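Local coordinates for protein 3-phytase (Klebsiella pneumoniae, PDB 2WNH) that probably removes phosphate groups from phytate (inositol hexakisphosphate) as a member of the histidine acid phosphatase family, at residues B[127-130]-B[135-138]; B[262-267]-B[390-395]; B[251-256]-B[290-295]; B[131-134]-B[138-141]; B[257-262]-B[298-303]. The protein carries 3 engineered substitutions. One frame throughout, in Å; residues are numbered along the deposited sequence.

In the fold
Interactions 1 and 4 fold up one loop, between helix 99-112 and helix 143-154, with centres about 5 Å apart. Interaction 1 alone is a surface contact, built on an aromatic ring; the other four are partly buried, and interaction 4 relies on side-chain to backbone hydrogen bonds. Interactions 2 and 5 both use helix 256-274: the first sets it against the segment after helix 381-388 through one hydrogen bond and aliphatic contacts, the second against helix 291-301 by mainly apolar contacts. Interaction 3, nearest the centre of the chain, shares helix 291-301 with interaction 5 and mixes methyl and carboxylate contacts. Thr133 and Arg262 connect the loop to helix 256-274.

Interaction 1: residues B[127-130]-B[135-138]; sequences ADPL and KFAA
The ring of Phe136 lies against the backbone and ring of Pro129, and this is where the two halves of the loop pack tightly. Pro129 CB sits over one face as a CH-pi contact, 3.9 Å from the Phe136 ring centroid and only 10° off its normal. Pro129 CA comes still nearer on that face, 3.4 Å from Phe136 CE1. At the rim of the ring the backbone takes over: Ala127 O lies at the edge, in the ring plane, 3.7 Å from Phe136 CZ. The methyl group of Ala127 adds a contact of CB with Phe136 CE1 at 3.9 Å.

The outer side is much looser. Lys135 adds little, with CB 4.1 Å from Ala127 CB; its chain then bends at chi2 (-58°) and carries the ammonium group away into an exposed position. No hydrogen bond joins the two segments. Next to Pro129 in the chain, Asp128 OD1 accepts the N-H of Leu130 at 2.9 Å, an Asx turn, and it also forms a salt bridge with Arg94. The contact thus belongs to the loop between helix 99-112 and helix 143-154, with Pro129 and Leu130 resting on Arg94 of strand 91-95.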
# COMPACT_ATOMS: atom_id res chain seq x y z
N ALA B 127 25.43 15.60 28.19
CA ALA B 127 25.19 14.76 29.36
C ALA B 127 23.72 14.77 29.80
O ALA B 127 23.15 15.82 30.12
CB ALA B 127 26.11 15.16 30.53
N ASP B 128 23.14 13.57 29.85
CA ASP B 128 21.77 13.37 30.29
C ASP B 128 21.87 12.65 31.63
O ASP B 128 22.53 11.64 31.70
CB ASP B 128 21.03 12.50 29.25
CG ASP B 128 19.57 12.23 29.61
OD1 ASP B 128 19.24 11.98 30.80
OD2 ASP B 128 18.74 12.22 28.67
N PRO B 129 21.21 13.17 32.68
CA PRO B 129 21.36 12.58 34.03
C PRO B 129 20.80 11.15 34.21
O PRO B 129 21.08 10.50 35.21
CB PRO B 129 20.61 13.56 34.93
CG PRO B 129 19.59 14.18 34.04
CD PRO B 129 20.28 14.31 32.70
N LEU B 130 20.03 10.66 33.24
CA LEU B 130 19.61 9.26 33.27
C LEU B 130 20.69 8.33 32.75
O LEU B 130 20.71 7.16 33.10
CB LEU B 130 18.38 9.07 32.39
CG LEU B 130 17.05 9.68 32.85
CD1 LEU B 130 16.06 9.56 31.69
CD2 LEU B 130 16.54 8.96 34.11
N LYS B 135 28.68 11.85 35.14
CA LYS B 135 28.87 13.30 34.98
C LYS B 135 28.08 14.13 36.00
O LYS B 135 28.07 15.36 35.90
CB LYS B 135 28.51 13.74 33.54
CG LYS B 135 29.25 13.01 32.42
CD LYS B 135 30.78 13.15 32.52
CE LYS B 135 31.48 12.16 31.60
NZ LYS B 135 32.96 12.12 31.88
N PHE B 136 27.42 13.48 36.95
CA PHE B 136 26.59 14.18 37.93
C PHE B 136 26.94 13.74 39.35
O PHE B 136 27.11 12.54 39.61
CB PHE B 136 25.10 13.94 37.62
CG PHE B 136 24.66 14.47 36.28
CD1 PHE B 136 24.78 13.68 35.14
CD2 PHE B 136 24.15 15.77 36.16
CE1 PHE B 136 24.40 14.16 33.89
CE2 PHE B 136 23.75 16.26 34.91
CZ PHE B 136 23.88 15.45 33.77
N ALA B 137 27.03 14.71 40.26
CA ALA B 137 27.49 14.44 41.64
C ALA B 137 26.77 13.29 42.35
O ALA B 137 27.42 12.46 42.99
CB ALA B 137 27.45 15.73 42.50
N ALA B 138 25.44 13.23 42.23
CA ALA B 138 24.67 12.23 42.98
C ALA B 138 24.89 10.80 42.52
O ALA B 138 24.62 9.85 43.26
CB ALA B 138 23.17 12.56 42.96

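Interaction 2: residues B[262-267]-B[390-395]; sequences RGSVLL and QRIDRP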
# COMPACT_ATOMS: atom_id res chain seq x y z
N ARG B 262 25.53 4.17 39.63
CA ARG B 262 25.39 4.69 38.28
C ARG B 262 24.10 4.30 37.55
O ARG B 262 23.79 4.89 36.52
CB ARG B 262 26.63 4.34 37.44
CG ARG B 262 27.92 5.08 37.87
CD ARG B 262 28.99 4.97 36.80
NE ARG B 262 28.63 5.73 35.61
CZ ARG B 262 28.89 5.37 34.36
NH1 ARG B 262 29.52 4.22 34.11
NH2 ARG B 262 28.51 6.14 33.35
N GLY B 263 23.37 3.32 38.07
CA GLY B 263 22.12 2.85 37.47
C GLY B 263 20.84 3.08 38.26
O GLY B 263 19.75 2.89 37.72
N SER B 264 20.94 3.46 39.54
CA SER B 264 19.72 3.64 40.35
C SER B 264 18.78 4.70 39.81
O SER B 264 17.57 4.54 39.87
CB SER B 264 20.05 3.95 41.81
OG SER B 264 20.60 2.81 42.46
N VAL B 265 19.34 5.80 39.30
CA VAL B 265 18.53 6.90 38.78
C VAL B 265 17.65 6.44 37.60
O VAL B 265 16.49 6.84 37.47
CB VAL B 265 19.43 8.11 38.42
CG1 VAL B 265 20.39 7.77 37.27
CG2 VAL B 265 18.61 9.37 38.14
N LEU B 266 18.20 5.54 36.78
CA LEU B 266 17.51 5.07 35.58
C LEU B 266 16.49 4.00 35.93
O LEU B 266 15.35 4.04 35.45
CB LEU B 266 18.54 4.52 34.57
CG LEU B 266 18.02 3.94 33.24
CD1 LEU B 266 17.06 4.92 32.50
CD2 LEU B 266 19.21 3.56 32.34
N LEU B 267 16.86 3.05 36.77
CA LEU B 267 15.85 2.06 37.14
C LEU B 267 14.70 2.77 37.86
O LEU B 267 13.53 2.48 37.59
CB LEU B 267 16.42 0.93 38.00
CG LEU B 267 15.37 -0.08 38.51
CD1 LEU B 267 14.61 -0.78 37.37
CD2 LEU B 267 16.03 -1.15 39.37
N GLN B 390 14.45 -3.32 45.02
CA GLN B 390 15.11 -3.58 46.32
C GLN B 390 16.53 -3.06 46.44
O GLN B 390 16.97 -2.72 47.54
CB GLN B 390 15.25 -5.08 46.56
CG GLN B 390 14.02 -5.85 46.80
CD GLN B 390 14.34 -7.33 46.85
OE1 GLN B 390 14.89 -7.81 47.84
NE2 GLN B 390 14.05 -8.05 45.75
N ARG B 391 17.28 -3.09 45.33
CA ARG B 391 18.70 -2.79 45.33
C ARG B 391 18.97 -1.34 44.97
O ARG B 391 20.12 -0.94 44.91
CB ARG B 391 19.46 -3.70 44.36
CG ARG B 391 19.55 -5.16 44.77
CD ARG B 391 20.13 -6.03 43.65
NE ARG B 391 20.77 -7.22 44.20
CZ ARG B 391 21.57 -8.05 43.52
NH1 ARG B 391 21.83 -7.84 42.23
NH2 ARG B 391 22.10 -9.10 44.13
N ILE B 392 17.92 -0.55 44.73
CA ILE B 392 18.11 0.88 44.42
C ILE B 392 18.78 1.56 45.62
O ILE B 392 18.39 1.32 46.76
CB ILE B 392 16.76 1.57 44.08
CG1 ILE B 392 16.31 1.15 42.67
CG2 ILE B 392 16.87 3.11 44.18
CD1 ILE B 392 14.81 1.40 42.36
N ASP B 393 19.80 2.36 45.34
CA ASP B 393 20.42 3.21 46.34
C ASP B 393 19.72 4.55 46.24
O ASP B 393 19.94 5.30 45.28
CB ASP B 393 21.92 3.36 46.06
CG ASP B 393 22.61 4.21 47.12
OD1 ASP B 393 22.53 3.84 48.30
OD2 ASP B 393 23.22 5.24 46.77
N ARG B 394 18.87 4.86 47.22
CA ARG B 394 18.02 6.05 47.16
C ARG B 394 18.76 7.38 46.99
O ARG B 394 18.37 8.19 46.15
CB ARG B 394 17.01 6.10 48.31
CG ARG B 394 16.00 4.95 48.29
CD ARG B 394 14.95 5.16 47.18
NE ARG B 394 14.25 3.91 46.86
CZ ARG B 394 13.54 3.71 45.76
NH1 ARG B 394 13.44 4.67 44.85
NH2 ARG B 394 12.94 2.54 45.57
N PRO B 395 19.86 7.61 47.75
CA PRO B 395 20.63 8.84 47.49
C PRO B 395 21.15 8.96 46.06
O PRO B 395 21.42 10.07 45.61
CB PRO B 395 21.81 8.72 48.47
CG PRO B 395 21.32 7.81 49.56
CD PRO B 395 20.42 6.82 48.86
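Ile392 and Asp393 lie against Ser264 and Leu267 on one flank of helix 256-274, a helix of the histidine phosphatase superfamily fold, and so bring the segment that follows helix 381-388 onto the helix surface. The helix is kinked here: Leu267 N reaches Gly263 O normally, but Leu266 N makes only a weak bond to that same oxygen.

Along the loop, Arg391 comes first. It turns its end away from this contact, and its NH1 is hydrogen-bonded to Thr299 O on helix 291-301. Ile392 follows and splits its branches between two helix residues. CG1, anti to its own carbonyl carbon (chi1 -74°), leads toward Leu267, where Ile392 CG1 and Leu267 CD2 are 4.0 Å apart. The other branch, CG2, lies 4.1 Å from Ser264 CB.

At Asp393 the contact becomes polar. Its backbone N-H points almost straight at the serine hydroxyl, Asp393 N to Ser264 OG being 3.0 Å with an angle of 167° at the hydrogen. That hydroxyl is also bonded to Gln260 O, one turn back, so Ser264 OG links the helix backbone to the incoming loop. Asp393 CB stands 3.9 Å from Ser264 OG, while Asp393 OD2 is hydrogen-bonded to Ser396 OG.

Arg394 begins a short 3-10 segment and is exposed, yet its side chain folds back, with NH1 bonded to Asn268 OD1. Its guanidinium group lies over the Ile392 side chain, with Ile392 CG2 3.7 Å above the plane of the Arg394 guanidinium, over its centre.

Interaction 3: residues B[251-256]-B[290-295]; sequences LSNDVL and HDTNIA
Asn253 lays its side chain across Thr292 at about a right angle, with OD1 of Asn253 3.6 Å from CG2 of Thr292. The methyl is the branch that does the touching, since CG2 of Thr292 stands anti to the backbone N (hydroxyl chi1 -62°), while Thr292 OG1 stays farther off, 4.2 Å from Asn253 OD1. Further back along the same side chain, Asn253 CB meets Ala295 CB at 3.8 Å, one turn along the helix.

Both halves come from helix starts. Ser252 to Val255 form a type I beta turn, and Val255 is the N-cap residue of helix 256-274. On the other segment, His290 is the N-cap residue of helix 291-301, and its N-H is received by Asn293 OD1 at 3.1 Å, in the carbonyl plane on a lone pair. His290 and Asp291 are the His-Asp pair recognised as the HD motif of histidine acid phosphatases, which in relatives lies in the active site.

Asp254 approaches the helix from the turn. Its OD1 is 3.4 Å from Ala295 CB and 3.0 Å from Ala295 O. The latter are two acceptors and make no bond with each other; Thr299 OG1 is hydrogen-bonded to Asp254 OD1 and only weakly to Ala295 O. The other carboxylate oxygen, OD2 of Asp254, forms a salt bridge with Arg298 NH2, farther along helix 291-301.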
# COMPACT_ATOMS: atom_id res chain seq x y z
N LEU B 251 32.60 -8.09 36.06
CA LEU B 251 33.61 -7.41 36.88
C LEU B 251 33.67 -5.91 36.64
O LEU B 251 34.58 -5.24 37.12
CB LEU B 251 35.00 -8.04 36.65
CG LEU B 251 35.13 -9.52 36.97
CD1 LEU B 251 36.57 -10.02 36.71
CD2 LEU B 251 34.67 -9.84 38.40
N SER B 252 32.69 -5.38 35.90
CA SER B 252 32.59 -3.94 35.70
C SER B 252 31.17 -3.43 35.95
O SER B 252 30.79 -3.13 37.08
CB SER B 252 33.13 -3.51 34.33
OG SER B 252 32.45 -4.17 33.25
N ASN B 253 30.37 -3.36 34.88
CA ASN B 253 28.99 -2.85 35.00
C ASN B 253 28.07 -3.64 35.92
O ASN B 253 27.11 -3.08 36.45
CB ASN B 253 28.36 -2.77 33.61
CG ASN B 253 29.24 -2.07 32.63
OD1 ASN B 253 29.76 -1.01 32.91
ND2 ASN B 253 29.42 -2.67 31.47
N ASP B 254 28.33 -4.93 36.08
CA ASP B 254 27.46 -5.78 36.87
C ASP B 254 27.93 -5.94 38.33
O ASP B 254 27.41 -6.78 39.05
CB ASP B 254 27.27 -7.13 36.18
CG ASP B 254 26.51 -7.00 34.86
OD1 ASP B 254 25.59 -6.15 34.76
OD2 ASP B 254 26.83 -7.74 33.91
N VAL B 255 28.93 -5.16 38.72
CA VAL B 255 29.36 -5.06 40.12
C VAL B 255 28.29 -4.22 40.85
O VAL B 255 28.04 -3.09 40.47
CB VAL B 255 30.75 -4.39 40.23
CG1 VAL B 255 31.11 -4.10 41.70
CG2 VAL B 255 31.83 -5.29 39.59
N LEU B 256 27.70 -4.79 41.90
CA LEU B 256 26.57 -4.17 42.59
C LEU B 256 26.82 -2.71 42.99
O LEU B 256 26.01 -1.84 42.70
CB LEU B 256 26.16 -4.98 43.82
CG LEU B 256 24.88 -4.48 44.48
CD1 LEU B 256 23.70 -4.49 43.49
CD2 LEU B 256 24.55 -5.33 45.69
N HIS B 290 22.84 2.90 26.27
CA HIS B 290 24.04 2.10 26.03
C HIS B 290 23.95 0.78 26.78
O HIS B 290 23.15 0.62 27.70
CB HIS B 290 25.30 2.93 26.40
CG HIS B 290 25.27 4.32 25.84
ND1 HIS B 290 25.86 4.67 24.64
CD2 HIS B 290 24.65 5.45 26.29
CE1 HIS B 290 25.63 5.94 24.39
NE2 HIS B 290 24.90 6.44 25.37
N ASP B 291 24.76 -0.19 26.36
CA ASP B 291 24.77 -1.48 27.01
C ASP B 291 25.15 -1.34 28.48
O ASP B 291 24.64 -2.06 29.32
CB ASP B 291 25.69 -2.49 26.29
CG ASP B 291 27.08 -1.94 25.95
OD1 ASP B 291 27.49 -0.84 26.39
OD2 ASP B 291 27.79 -2.65 25.21
N THR B 292 26.03 -0.38 28.78
CA THR B 292 26.40 -0.05 30.16
C THR B 292 25.16 0.20 31.05
O THR B 292 25.03 -0.33 32.16
CB THR B 292 27.29 1.21 30.14
OG1 THR B 292 28.48 0.90 29.40
CG2 THR B 292 27.70 1.62 31.57
N ASN B 293 24.25 1.02 30.54
CA ASN B 293 23.03 1.37 31.26
C ASN B 293 22.12 0.16 31.46
O ASN B 293 21.60 -0.07 32.57
CB ASN B 293 22.28 2.48 30.51
CG ASN B 293 23.14 3.70 30.26
OD1 ASN B 293 23.59 3.92 29.14
ND2 ASN B 293 23.41 4.47 31.30
N ILE B 294 21.92 -0.62 30.40
CA ILE B 294 21.13 -1.85 30.50
C ILE B 294 21.70 -2.84 31.50
O ILE B 294 20.97 -3.38 32.32
CB ILE B 294 20.91 -2.52 29.13
CG1 ILE B 294 20.08 -1.58 28.26
CG2 ILE B 294 20.20 -3.87 29.32
CD1 ILE B 294 19.96 -1.99 26.77
N ALA B 295 23.02 -3.04 31.45
CA ALA B 295 23.69 -3.93 32.41
C ALA B 295 23.48 -3.48 33.86
O ALA B 295 23.18 -4.30 34.74
CB ALA B 295 25.17 -4.06 32.09

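Interaction 4: residues B[131-134]-B[138-141]; sequences FQTD and ATQT
Thr139 and Gln140 each give a side-chain hydrogen bond to a backbone carbonyl of the preceding strip of loop. The shorter runs from Thr139 OG1 to Thr133 O, 2.7 Å, with the hydroxyl in the carbonyl plane on a lone pair at a C=O...donor angle of 120°. The second runs from Gln140 NE2 to Asp134 O, 2.9 Å, and is nearly straight (160° at the hydrogen). Here the oxygen lies in the plane of the glutamine amide, but the donor stands well above the plane of the carbonyl and so misses its lone pairs.

The torsions explain both reaches. In Thr139 the hydroxyl sits between the backbone N and the carbonyl carbon (chi1 54°), facing Thr133. Gln140 runs extended beyond CG and passes close to the accepting oxygen, Gln140 CG being 3.2 Å from Asp134 O.

Around these bonds the two threonines pack together. Their side chains cross at about a right angle, with Thr133 CB 3.8 Å from Thr139 CB and 3.5 Å from Thr139 OG1. Thr133 spends its own hydroxyl elsewhere, bonded to Arg262 O on helix 256-274, while Asp134 OD1 makes a long, weak ion pair with Arg262 NH2. Gln132, the centre of an inverse gamma turn, leads the chain into Thr133 and Asp134, which begin a short 3-10 segment.

Neutral side-chain donors thus satisfy two carbonyls of an irregular loop, and the turn is closed across this contact without relying on a charged group.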
# COMPACT_ATOMS: atom_id res chain seq x y z
N PHE B 131 21.57 8.85 31.89
CA PHE B 131 22.49 8.02 31.11
C PHE B 131 23.99 8.26 31.37
O PHE B 131 24.73 7.31 31.61
CB PHE B 131 22.19 8.18 29.62
CG PHE B 131 20.73 7.97 29.25
CD1 PHE B 131 20.04 6.82 29.62
CD2 PHE B 131 20.06 8.93 28.49
CE1 PHE B 131 18.70 6.64 29.26
CE2 PHE B 131 18.74 8.74 28.10
CZ PHE B 131 18.05 7.62 28.50
N GLN B 132 24.42 9.52 31.30
CA GLN B 132 25.81 9.91 31.57
C GLN B 132 25.94 10.19 33.06
O GLN B 132 26.25 11.30 33.49
CB GLN B 132 26.18 11.16 30.75
CG GLN B 132 26.44 10.87 29.27
CD GLN B 132 25.18 10.55 28.48
OE1 GLN B 132 24.17 11.25 28.59
NE2 GLN B 132 25.22 9.47 27.67
N THR B 133 25.66 9.16 33.85
CA THR B 133 25.56 9.29 35.31
C THR B 133 26.92 9.55 35.98
O THR B 133 26.99 10.05 37.11
CB THR B 133 24.88 8.05 35.93
OG1 THR B 133 25.56 6.86 35.50
CG2 THR B 133 23.42 8.00 35.53
N ASP B 134 28.00 9.27 35.26
CA ASP B 134 29.33 9.59 35.76
C ASP B 134 29.63 11.08 35.68
O ASP B 134 30.68 11.55 36.12
CB ASP B 134 30.40 8.73 35.07
CG ASP B 134 30.40 8.87 33.55
OD1 ASP B 134 29.43 9.43 32.97
OD2 ASP B 134 31.38 8.42 32.92
N ALA B 138 25.44 13.23 42.23
CA ALA B 138 24.67 12.23 42.98
C ALA B 138 24.89 10.80 42.52
O ALA B 138 24.62 9.85 43.26
CB ALA B 138 23.17 12.56 42.96
N THR B 139 25.40 10.65 41.30
CA THR B 139 25.42 9.34 40.66
C THR B 139 26.84 8.88 40.28
O THR B 139 27.01 7.85 39.61
CB THR B 139 24.43 9.33 39.44
OG1 THR B 139 24.75 10.42 38.55
CG2 THR B 139 22.99 9.50 39.91
N GLN B 140 27.85 9.62 40.72
CA GLN B 140 29.24 9.24 40.46
C GLN B 140 29.73 8.25 41.49
O GLN B 140 29.39 8.36 42.67
CB GLN B 140 30.15 10.47 40.52
CG GLN B 140 30.11 11.30 39.26
CD GLN B 140 30.65 12.69 39.48
OE1 GLN B 140 30.74 13.16 40.61
NE2 GLN B 140 31.00 13.35 38.39
N THR B 141 30.53 7.28 41.05
CA THR B 141 31.18 6.35 41.98
C THR B 141 32.35 7.04 42.69
O THR B 141 32.91 8.03 42.18
CB THR B 141 31.74 5.12 41.26
OG1 THR B 141 32.59 5.56 40.19
CG2 THR B 141 30.60 4.24 40.69

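Interaction 5: residues B[257-262]-B[298-303]; sequences YTAQKR and RTLMNF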
# COMPACT_ATOMS: atom_id res chain seq x y z
N TYR B 257 27.94 -2.45 43.65
CA TYR B 257 28.26 -1.07 44.02
C TYR B 257 28.13 -0.10 42.83
O TYR B 257 27.48 0.97 42.93
CB TYR B 257 29.68 -0.94 44.65
CG TYR B 257 30.10 0.52 44.80
CD1 TYR B 257 29.58 1.31 45.83
CD2 TYR B 257 30.98 1.12 43.91
CE1 TYR B 257 29.92 2.65 45.95
CE2 TYR B 257 31.31 2.46 44.01
CZ TYR B 257 30.78 3.22 45.06
OH TYR B 257 31.08 4.55 45.20
N THR B 258 28.78 -0.47 41.73
CA THR B 258 28.84 0.39 40.55
C THR B 258 27.43 0.57 39.98
O THR B 258 27.04 1.69 39.64
CB THR B 258 29.76 -0.21 39.48
OG1 THR B 258 31.10 -0.30 40.00
CG2 THR B 258 29.77 0.62 38.19
N ALA B 259 26.69 -0.53 39.92
CA ALA B 259 25.32 -0.49 39.37
C ALA B 259 24.42 0.38 40.25
O ALA B 259 23.56 1.11 39.75
CB ALA B 259 24.77 -1.89 39.24
N GLN B 260 24.61 0.31 41.56
CA GLN B 260 23.82 1.13 42.48
C GLN B 260 24.11 2.61 42.30
O GLN B 260 23.19 3.43 42.22
CB GLN B 260 24.07 0.69 43.93
CG GLN B 260 23.38 -0.60 44.29
CD GLN B 260 23.67 -1.04 45.71
OE1 GLN B 260 24.83 -1.01 46.15
NE2 GLN B 260 22.65 -1.50 46.41
N LYS B 261 25.39 2.98 42.21
CA LYS B 261 25.75 4.38 42.03
C LYS B 261 25.32 4.95 40.68
O LYS B 261 24.82 6.07 40.59
CB LYS B 261 27.26 4.61 42.21
CG LYS B 261 27.72 4.49 43.67
CD LYS B 261 27.01 5.48 44.61
CE LYS B 261 27.11 6.95 44.15
NZ LYS B 261 26.35 7.88 45.04
N ARG B 262 25.53 4.17 39.63
CA ARG B 262 25.39 4.69 38.28
C ARG B 262 24.10 4.30 37.55
O ARG B 262 23.79 4.89 36.52
CB ARG B 262 26.63 4.34 37.44
CG ARG B 262 27.92 5.08 37.87
CD ARG B 262 28.99 4.97 36.80
NE ARG B 262 28.63 5.73 35.61
CZ ARG B 262 28.89 5.37 34.36
NH1 ARG B 262 29.52 4.22 34.11
NH2 ARG B 262 28.51 6.14 33.35
N ARG B 298 19.71 -4.13 34.85
CA ARG B 298 19.37 -5.53 35.08
C ARG B 298 20.06 -6.06 36.34
O ARG B 298 19.51 -6.91 37.02
CB ARG B 298 19.64 -6.43 33.86
CG ARG B 298 21.08 -6.46 33.35
CD ARG B 298 21.91 -7.63 33.91
NE ARG B 298 23.29 -7.53 33.41
CZ ARG B 298 23.67 -7.95 32.20
NH1 ARG B 298 22.77 -8.49 31.39
NH2 ARG B 298 24.94 -7.82 31.79
N THR B 299 21.26 -5.56 36.63
CA THR B 299 21.90 -5.94 37.91
C THR B 299 21.07 -5.53 39.12
O THR B 299 20.85 -6.34 40.03
CB THR B 299 23.38 -5.47 37.96
OG1 THR B 299 24.12 -6.29 37.06
CG2 THR B 299 23.97 -5.62 39.36
N LEU B 300 20.60 -4.29 39.12
CA LEU B 300 19.74 -3.80 40.22
C LEU B 300 18.43 -4.57 40.30
O LEU B 300 17.91 -4.83 41.39
CB LEU B 300 19.51 -2.28 40.09
CG LEU B 300 20.76 -1.39 40.23
CD1 LEU B 300 20.35 0.04 40.02
CD2 LEU B 300 21.40 -1.59 41.58
N MET B 301 17.92 -4.98 39.14
CA MET B 301 16.71 -5.84 39.07
C MET B 301 16.96 -7.26 39.54
O MET B 301 16.01 -8.00 39.76
CB MET B 301 16.15 -5.87 37.64
CG MET B 301 15.63 -4.54 37.12
SD MET B 301 15.38 -4.61 35.32
CE MET B 301 13.67 -5.10 35.24
N ASN B 302 18.24 -7.64 39.66
CA ASN B 302 18.62 -9.05 39.89
C ASN B 302 18.06 -9.98 38.80
O ASN B 302 17.57 -11.07 39.07
CB ASN B 302 18.19 -9.50 41.30
CG ASN B 302 19.12 -10.55 41.90
OD1 ASN B 302 18.79 -11.13 42.93
ND2 ASN B 302 20.27 -10.79 41.29
N PHE B 303 18.13 -9.51 37.56
CA PHE B 303 17.53 -10.21 36.42
C PHE B 303 18.67 -10.65 35.51
O PHE B 303 19.41 -9.82 34.98
CB PHE B 303 16.52 -9.27 35.70
CG PHE B 303 15.89 -9.84 34.42
CD1 PHE B 303 15.70 -11.22 34.21
CD2 PHE B 303 15.41 -8.94 33.45
CE1 PHE B 303 15.11 -11.68 33.01
CE2 PHE B 303 14.81 -9.39 32.27
CZ PHE B 303 14.66 -10.76 32.05
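This is a helix-to-helix contact, mostly apolar, in which Ala259 and Gln260 of helix 256-274 meet Thr299 and Leu300 near the end of helix 291-301; one leucine methyl rests on a backbone carbonyl. No hydrogen bond crosses it. The nearest CA atoms are those of Ala259 and Leu300, 6.5 Å apart, a spacing that the small alanine side chain permits.

Leu300 works with both methyls. A chi1 of -64° turns its CG toward helix 256-274, and the methyls divide: CD1 lies 3.4 Å from Ala259 O, and CD2 3.5 Å from Gln260 CG and 3.7 Å from Gln260 N. Beside it, Thr299 CG2 touches Ala259 CB at 3.8 Å, methyl to methyl.

The two helices flank strand 284-289 in sequence, as neighbouring helices of the alpha/beta core of the histidine phosphatase fold. Helix 291-301 ends here in a Schellman motif: Asn302 takes positive phi (57°), Phe303 N returns to Arg298 O at 3.0 Å and Asn302 N to Thr299 O at 2.9 Å.

The polar ends are used elsewhere: Thr299 OG1 is hydrogen-bonded to Asp254 OD1, and Gln260 NE2 to the backbone oxygen of Arg391.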